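Local coordinates for protein malate dehydrogenase (Picrophilus torridus, PDB 4BGV) that probably catalyses the reversible, NAD-dependent oxidation of malate to oxaloacetate, a step of the tricarboxylic acid cycle, at residues Pro186-Ser191 with Leu202-Ile207; Asn173-Gly178 with Tyr289-Asn294. All coordinates share one frame; numbering follows the deposited sequence.

Contact 1. Residues Pro186-Ser191 with Leu202-Ile207; sequences PFIRYS and LPREKI
Ile188 and Ile207 meet where a corner in strand 184-193 faces the first turn of helix 204-215, in the alpha/beta C-terminal domain of the LDH/MDH fold. The apolar part of the contact is small. CD1 of Ile188 lies 3.8 Å from CG2 of Ile207, and the two branched side chains cross at a slant, with no hydrogen bond between the segments. The helical isoleucine presents CG2, which is opposite its backbone N, whereas its CG1 is opposite the carbonyl carbon (chi1 -67°). Phe157 of helix 150-165 and Val211, one turn further along helix 204-215, also pack on Ile188, so a bulky apolar side chain suits this buried place.

The second kind of contact sets the charged end of Arg204 against an aliphatic side chain. Arg204 bends at chi2 and chi3, and this fold in its chain brings the guanidinium up to Ile188 at a slant, with NH2 3.9 Å from its CG2 and NH1 4.0 Å from its CG1. Its charge is answered elsewhere, by salt bridges to Glu199 and Asp208, which probably fix the guanidinium against the isoleucine. With an alanine in place of Ile188, the CG2 methyl of Ile207 would probably face a gap and the Arg204 guanidinium would lose its apolar neighbour.

Polar bonds within the segments shape both backbones. Pro203 occupies the N-cap position, and its O accepts from Ile207 N at 3.1 Å as the first turn closes. At the corner, two overlapping type I turns run from Phe187 to Ser191. Phe187 O there takes two donors from opposite faces of its carbonyl plane: Tyr190 N at 3.1 Å, and Ser191 OG at 3.0 Å, the hydroxyl tilted 34° from that plane.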
loop_
_atom_site.group_PDB
_atom_site.type_symbol
_atom_site.label_atom_id
_atom_site.label_comp_id
_atom_site.label_asym_id
_atom_site.label_seq_id
_atom_site.Cartn_x
_atom_site.Cartn_y
_atom_site.Cartn_z
ATOM N N PRO A 186 -17.992 7.520 -25.823
ATOM C CA PRO A 186 -16.911 8.325 -25.252
ATOM C C PRO A 186 -17.244 9.809 -25.362
ATOM O O PRO A 186 -17.932 10.199 -26.310
ATOM C CB PRO A 186 -15.730 8.006 -26.174
ATOM C CG PRO A 186 -16.381 7.749 -27.516
ATOM C CD PRO A 186 -17.723 7.113 -27.218
ATOM N N PHE A 187 -16.798 10.612 -24.396
ATOM C CA PHE A 187 -16.761 12.069 -24.561
ATOM C C PHE A 187 -15.285 12.403 -24.689
ATOM O O PHE A 187 -14.552 12.470 -23.687
ATOM C CB PHE A 187 -17.337 12.832 -23.352
ATOM C CG PHE A 187 -18.847 12.816 -23.243
ATOM C CD1 PHE A 187 -19.581 11.667 -23.504
ATOM C CD2 PHE A 187 -19.523 13.948 -22.817
ATOM C CE1 PHE A 187 -20.978 11.658 -23.375
ATOM C CE2 PHE A 187 -20.907 13.950 -22.670
ATOM C CZ PHE A 187 -21.637 12.800 -22.947
ATOM N N ILE A 188 -14.834 12.575 -25.922
ATOM C CA ILE A 188 -13.429 12.878 -26.174
ATOM C C ILE A 188 -13.050 14.197 -25.526
ATOM O O ILE A 188 -11.961 14.327 -24.973
ATOM C CB ILE A 188 -13.133 12.926 -27.686
ATOM C CG1 ILE A 188 -13.317 11.540 -28.297
ATOM C CG2 ILE A 188 -11.738 13.447 -27.952
ATOM C CD1 ILE A 188 -12.773 10.428 -27.447
ATOM N N ARG A 189 -13.966 15.164 -25.568
ATOM C CA ARG A 189 -13.692 16.480 -24.986
ATOM C C ARG A 189 -13.472 16.446 -23.474
ATOM O O ARG A 189 -12.828 17.342 -22.928
ATOM C CB ARG A 189 -14.794 17.483 -25.350
ATOM C CG ARG A 189 -16.160 17.106 -24.822
ATOM C CD ARG A 189 -17.270 17.860 -25.543
ATOM N NE ARG A 189 -18.569 17.402 -25.073
ATOM C CZ ARG A 189 -19.314 18.058 -24.194
ATOM N NH1 ARG A 189 -18.901 19.228 -23.713
ATOM N NH2 ARG A 189 -20.487 17.566 -23.831
ATOM N N TYR A 190 -13.997 15.421 -22.798
ATOM C CA TYR A 190 -13.791 15.301 -21.357
ATOM C C TYR A 190 -12.626 14.378 -21.018
ATOM O O TYR A 190 -12.451 13.981 -19.864
ATOM C CB TYR A 190 -15.048 14.785 -20.667
ATOM C CG TYR A 190 -16.206 15.763 -20.598
ATOM C CD1 TYR A 190 -16.068 17.095 -20.991
ATOM C CD2 TYR A 190 -17.425 15.358 -20.087
ATOM C CE1 TYR A 190 -17.149 17.983 -20.904
ATOM C CE2 TYR A 190 -18.504 16.232 -19.995
ATOM C CZ TYR A 190 -18.359 17.533 -20.396
ATOM O OH TYR A 190 -19.445 18.372 -20.285
ATOM N N SER A 191 -11.861 13.997 -22.031
ATOM C CA SER A 191 -10.736 13.089 -21.828
ATOM C C SER A 191 -9.487 13.923 -21.963
ATOM O O SER A 191 -9.390 14.769 -22.860
ATOM C CB SER A 191 -10.749 11.956 -22.871
ATOM O OG SER A 191 -11.964 11.221 -22.790
ATOM N N LEU A 202 -3.127 14.493 -29.398
ATOM C CA LEU A 202 -3.098 13.403 -30.373
ATOM C C LEU A 202 -3.927 13.759 -31.600
ATOM O O LEU A 202 -4.932 14.456 -31.481
ATOM C CB LEU A 202 -3.649 12.118 -29.744
ATOM C CG LEU A 202 -2.810 11.395 -28.687
ATOM C CD1 LEU A 202 -3.629 10.309 -27.966
ATOM C CD2 LEU A 202 -1.570 10.791 -29.315
ATOM N N PRO A 203 -3.511 13.275 -32.788
ATOM C CA PRO A 203 -4.316 13.449 -34.003
ATOM C C PRO A 203 -5.641 12.712 -33.855
ATOM O O PRO A 203 -5.708 11.675 -33.195
ATOM C CB PRO A 203 -3.470 12.785 -35.091
ATOM C CG PRO A 203 -2.084 12.720 -34.527
ATOM C CD PRO A 203 -2.234 12.597 -33.055
ATOM N N ARG A 204 -6.693 13.261 -34.448
ATOM C CA ARG A 204 -8.016 12.649 -34.387
ATOM C C ARG A 204 -7.989 11.182 -34.825
ATOM O O ARG A 204 -8.644 10.332 -34.217
ATOM C CB ARG A 204 -8.998 13.464 -35.235
ATOM C CG ARG A 204 -10.272 12.740 -35.656
ATOM C CD ARG A 204 -11.121 12.286 -34.478
ATOM N NE ARG A 204 -11.423 13.356 -33.536
ATOM C CZ ARG A 204 -12.219 13.206 -32.481
ATOM N NH1 ARG A 204 -12.789 12.029 -32.248
ATOM N NH2 ARG A 204 -12.449 14.230 -31.667
ATOM N N GLU A 205 -7.216 10.891 -35.865
ATOM C CA GLU A 205 -7.114 9.532 -36.384
ATOM C C GLU A 205 -6.656 8.562 -35.299
ATOM O O GLU A 205 -7.205 7.464 -35.169
ATOM C CB GLU A 205 -6.149 9.471 -37.563
ATOM C CG GLU A 205 -6.611 8.547 -38.665
ATOM C CD GLU A 205 -7.051 7.196 -38.134
ATOM O OE1 GLU A 205 -6.172 6.391 -37.770
ATOM O OE2 GLU A 205 -8.276 6.943 -38.064
ATOM N N LYS A 206 -5.657 8.976 -34.524
ATOM C CA LYS A 206 -5.136 8.132 -33.452
ATOM C C LYS A 206 -6.156 7.971 -32.330
ATOM O O LYS A 206 -6.285 6.884 -31.744
ATOM C CB LYS A 206 -3.820 8.691 -32.904
ATOM C CG LYS A 206 -3.200 7.823 -31.825
ATOM C CD LYS A 206 -2.971 6.385 -32.316
ATOM C CE LYS A 206 -1.965 6.324 -33.461
ATOM N NZ LYS A 206 -1.670 4.899 -33.846
ATOM N N ILE A 207 -6.876 9.046 -32.018
ATOM C CA ILE A 207 -7.902 8.990 -30.978
ATOM C C ILE A 207 -9.015 8.035 -31.413
ATOM O O ILE A 207 -9.495 7.229 -30.618
ATOM C CB ILE A 207 -8.471 10.388 -30.653
ATOM C CG1 ILE A 207 -7.383 11.258 -29.995
ATOM C CG2 ILE A 207 -9.696 10.295 -29.728
ATOM C CD1 ILE A 207 -7.752 12.752 -29.900
#

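Contact 2. Residues Asn173-Gly178 with Tyr289-Asn294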
loop_
_atom_site.group_PDB
_atom_site.type_symbol
_atom_site.label_atom_id
_atom_site.label_comp_id
_atom_site.label_asym_id
_atom_site.label_seq_id
_atom_site.Cartn_x
_atom_site.Cartn_y
_atom_site.Cartn_z
ATOM N N ASN A 173 -7.175 10.669 -18.025
ATOM C CA ASN A 173 -8.589 10.571 -17.707
ATOM C C ASN A 173 -9.364 10.324 -18.976
ATOM O O ASN A 173 -9.232 11.073 -19.929
ATOM C CB ASN A 173 -9.061 11.857 -17.058
ATOM C CG ASN A 173 -8.272 12.181 -15.805
ATOM O OD1 ASN A 173 -8.495 11.575 -14.764
ATOM N ND2 ASN A 173 -7.317 13.111 -15.912
ATOM N N ALA A 174 -10.167 9.267 -18.995
ATOM C CA ALA A 174 -10.899 8.897 -20.201
ATOM C C ALA A 174 -12.386 8.782 -19.877
ATOM O O ALA A 174 -12.778 7.983 -19.029
ATOM C CB ALA A 174 -10.368 7.575 -20.744
ATOM N N PHE A 175 -13.197 9.582 -20.558
ATOM C CA PHE A 175 -14.609 9.721 -20.218
ATOM C C PHE A 175 -15.475 8.852 -21.122
ATOM O O PHE A 175 -15.570 9.100 -22.323
ATOM C CB PHE A 175 -15.022 11.195 -20.351
ATOM C CG PHE A 175 -16.331 11.514 -19.699
ATOM C CD1 PHE A 175 -17.515 11.322 -20.374
ATOM C CD2 PHE A 175 -16.373 11.981 -18.403
ATOM C CE1 PHE A 175 -18.721 11.608 -19.790
ATOM C CE2 PHE A 175 -17.583 12.269 -17.804
ATOM C CZ PHE A 175 -18.757 12.079 -18.499
ATOM N N VAL A 176 -16.102 7.834 -20.540
ATOM C CA VAL A 176 -17.038 7.003 -21.290
ATOM C C VAL A 176 -18.322 6.744 -20.516
ATOM O O VAL A 176 -18.303 6.530 -19.301
ATOM C CB VAL A 176 -16.417 5.648 -21.661
ATOM C CG1 VAL A 176 -15.384 5.827 -22.781
ATOM C CG2 VAL A 176 -15.792 4.998 -20.443
ATOM N N ILE A 177 -19.443 6.763 -21.221
ATOM C CA ILE A 177 -20.709 6.362 -20.619
ATOM C C ILE A 177 -21.387 5.316 -21.513
ATOM O O ILE A 177 -20.844 4.921 -22.548
ATOM C CB ILE A 177 -21.655 7.581 -20.373
ATOM C CG1 ILE A 177 -22.010 8.292 -21.684
ATOM C CG2 ILE A 177 -21.022 8.575 -19.388
ATOM C CD1 ILE A 177 -23.024 9.449 -21.489
ATOM N N GLY A 178 -22.569 4.862 -21.118
ATOM C CA GLY A 178 -23.282 3.879 -21.921
ATOM C C GLY A 178 -22.804 2.462 -21.648
ATOM O O GLY A 178 -22.270 2.188 -20.571
ATOM N N TYR A 289 -25.010 12.273 -12.104
ATOM C CA TYR A 289 -24.699 13.545 -12.746
ATOM C C TYR A 289 -25.393 13.628 -14.105
ATOM O O TYR A 289 -25.357 12.680 -14.887
ATOM C CB TYR A 289 -23.194 13.710 -12.880
ATOM C CG TYR A 289 -22.516 13.772 -11.520
ATOM C CD1 TYR A 289 -22.125 12.612 -10.862
ATOM C CD2 TYR A 289 -22.332 14.989 -10.881
ATOM C CE1 TYR A 289 -21.516 12.665 -9.596
ATOM C CE2 TYR A 289 -21.731 15.058 -9.629
ATOM C CZ TYR A 289 -21.324 13.891 -8.998
ATOM O OH TYR A 289 -20.734 13.967 -7.759
ATOM N N ASP A 290 -26.057 14.746 -14.363
ATOM C CA ASP A 290 -26.730 14.939 -15.644
ATOM C C ASP A 290 -25.802 15.665 -16.608
ATOM O O ASP A 290 -25.469 16.821 -16.397
ATOM C CB ASP A 290 -28.026 15.732 -15.462
ATOM C CG ASP A 290 -29.050 14.979 -14.645
ATOM O OD1 ASP A 290 -29.144 13.734 -14.794
ATOM O OD2 ASP A 290 -29.743 15.627 -13.842
ATOM N N LEU A 291 -25.397 14.981 -17.667
ATOM C CA LEU A 291 -24.485 15.561 -18.648
ATOM C C LEU A 291 -25.202 16.387 -19.706
ATOM O O LEU A 291 -26.367 16.149 -20.004
ATOM C CB LEU A 291 -23.698 14.449 -19.353
ATOM C CG LEU A 291 -22.860 13.544 -18.458
ATOM C CD1 LEU A 291 -22.274 12.409 -19.289
ATOM C CD2 LEU A 291 -21.760 14.342 -17.777
ATOM N N LYS A 292 -24.480 17.352 -20.267
ATOM C CA LYS A 292 -24.898 18.040 -21.475
ATOM C C LYS A 292 -24.236 17.335 -22.654
ATOM O O LYS A 292 -23.020 17.210 -22.690
ATOM C CB LYS A 292 -24.432 19.492 -21.445
ATOM C CG LYS A 292 -24.727 20.241 -20.156
ATOM C CD LYS A 292 -24.502 21.737 -20.365
ATOM C CE LYS A 292 -23.942 22.414 -19.130
ATOM N NZ LYS A 292 -22.533 22.843 -19.362
ATOM N N PHE A 293 -25.030 16.875 -23.611
ATOM C CA PHE A 293 -24.489 16.177 -24.775
ATOM C C PHE A 293 -24.281 17.149 -25.933
ATOM O O PHE A 293 -25.143 17.986 -26.205
ATOM C CB PHE A 293 -25.464 15.084 -25.266
ATOM C CG PHE A 293 -25.705 13.962 -24.280
ATOM C CD1 PHE A 293 -26.606 14.112 -23.234
ATOM C CD2 PHE A 293 -25.053 12.747 -24.419
ATOM C CE1 PHE A 293 -26.833 13.065 -22.340
ATOM C CE2 PHE A 293 -25.283 11.698 -23.533
ATOM C CZ PHE A 293 -26.172 11.859 -22.496
ATOM N N ASN A 294 -23.159 17.030 -26.636
ATOM C CA ASN A 294 -23.060 17.674 -27.944
ATOM C C ASN A 294 -23.774 16.799 -28.986
ATOM O O ASN A 294 -24.230 15.703 -28.666
ATOM C CB ASN A 294 -21.601 18.036 -28.322
ATOM C CG ASN A 294 -20.731 16.823 -28.651
ATOM O OD1 ASN A 294 -21.229 15.722 -28.906
ATOM N ND2 ASN A 294 -19.405 17.036 -28.675
#
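Leu291 approaches Phe175 at the rim of its ring: CD1 lies close to the ring plane, 3.6 Å from CZ, and CD2 stands 3.8 Å from the same CZ. The two side chains come from opposite directions; both methyls of the leucine meet CZ, and CD1 also lies 3.7 Å from CE1 of Phe175. CG of Phe175 is anti to the backbone N (chi1 -165°), which sends the ring from the strand toward the loop. Ile177, two residues on and on the same side of the strand, meets Leu291 tip to tip, its CD1 3.8 Å from Leu291 CD1; its outer chain is extended (chi2 176°), which carries CD1 out to the loop.

These pairs join strand 172-178 of an antiparallel sheet in the LDH/MDH C-terminal domain to the extended linker that leads into the long helix 295-321. Pro277 of strand 272-281 packs against Phe175, Ile177 and Leu291 alike, and apolar residues therefore suit all three places.

Phe293 crosses Ile177 obliquely, its CE2 3.8 Å from Ile177 CD1, and its ring also meets that of Trp301 on helix 295-321.

Contacts 1 and 2 lie in one C-terminal domain, their centres about 13 Å apart, and contact 1 is nested within the chain loop that contact 2 closes. Strands 172-178 and 184-193 are antiparallel neighbours and carry the connection: Phe187 N probably bonds to Phe175 O (2.8 Å), and Ser191 OG to Phe175 N (3.0 Å). The Phe175 ring also meets Phe187 and Tyr190. A weak hydrogen bond from Arg189 to the carbonyl of Lys292 ties the strand corner to the linker. Contact 1 is remote from the annotated sites, whereas the Ile177 side chain of contact 2 lies about 11 Å from that of His180, the probable proton acceptor.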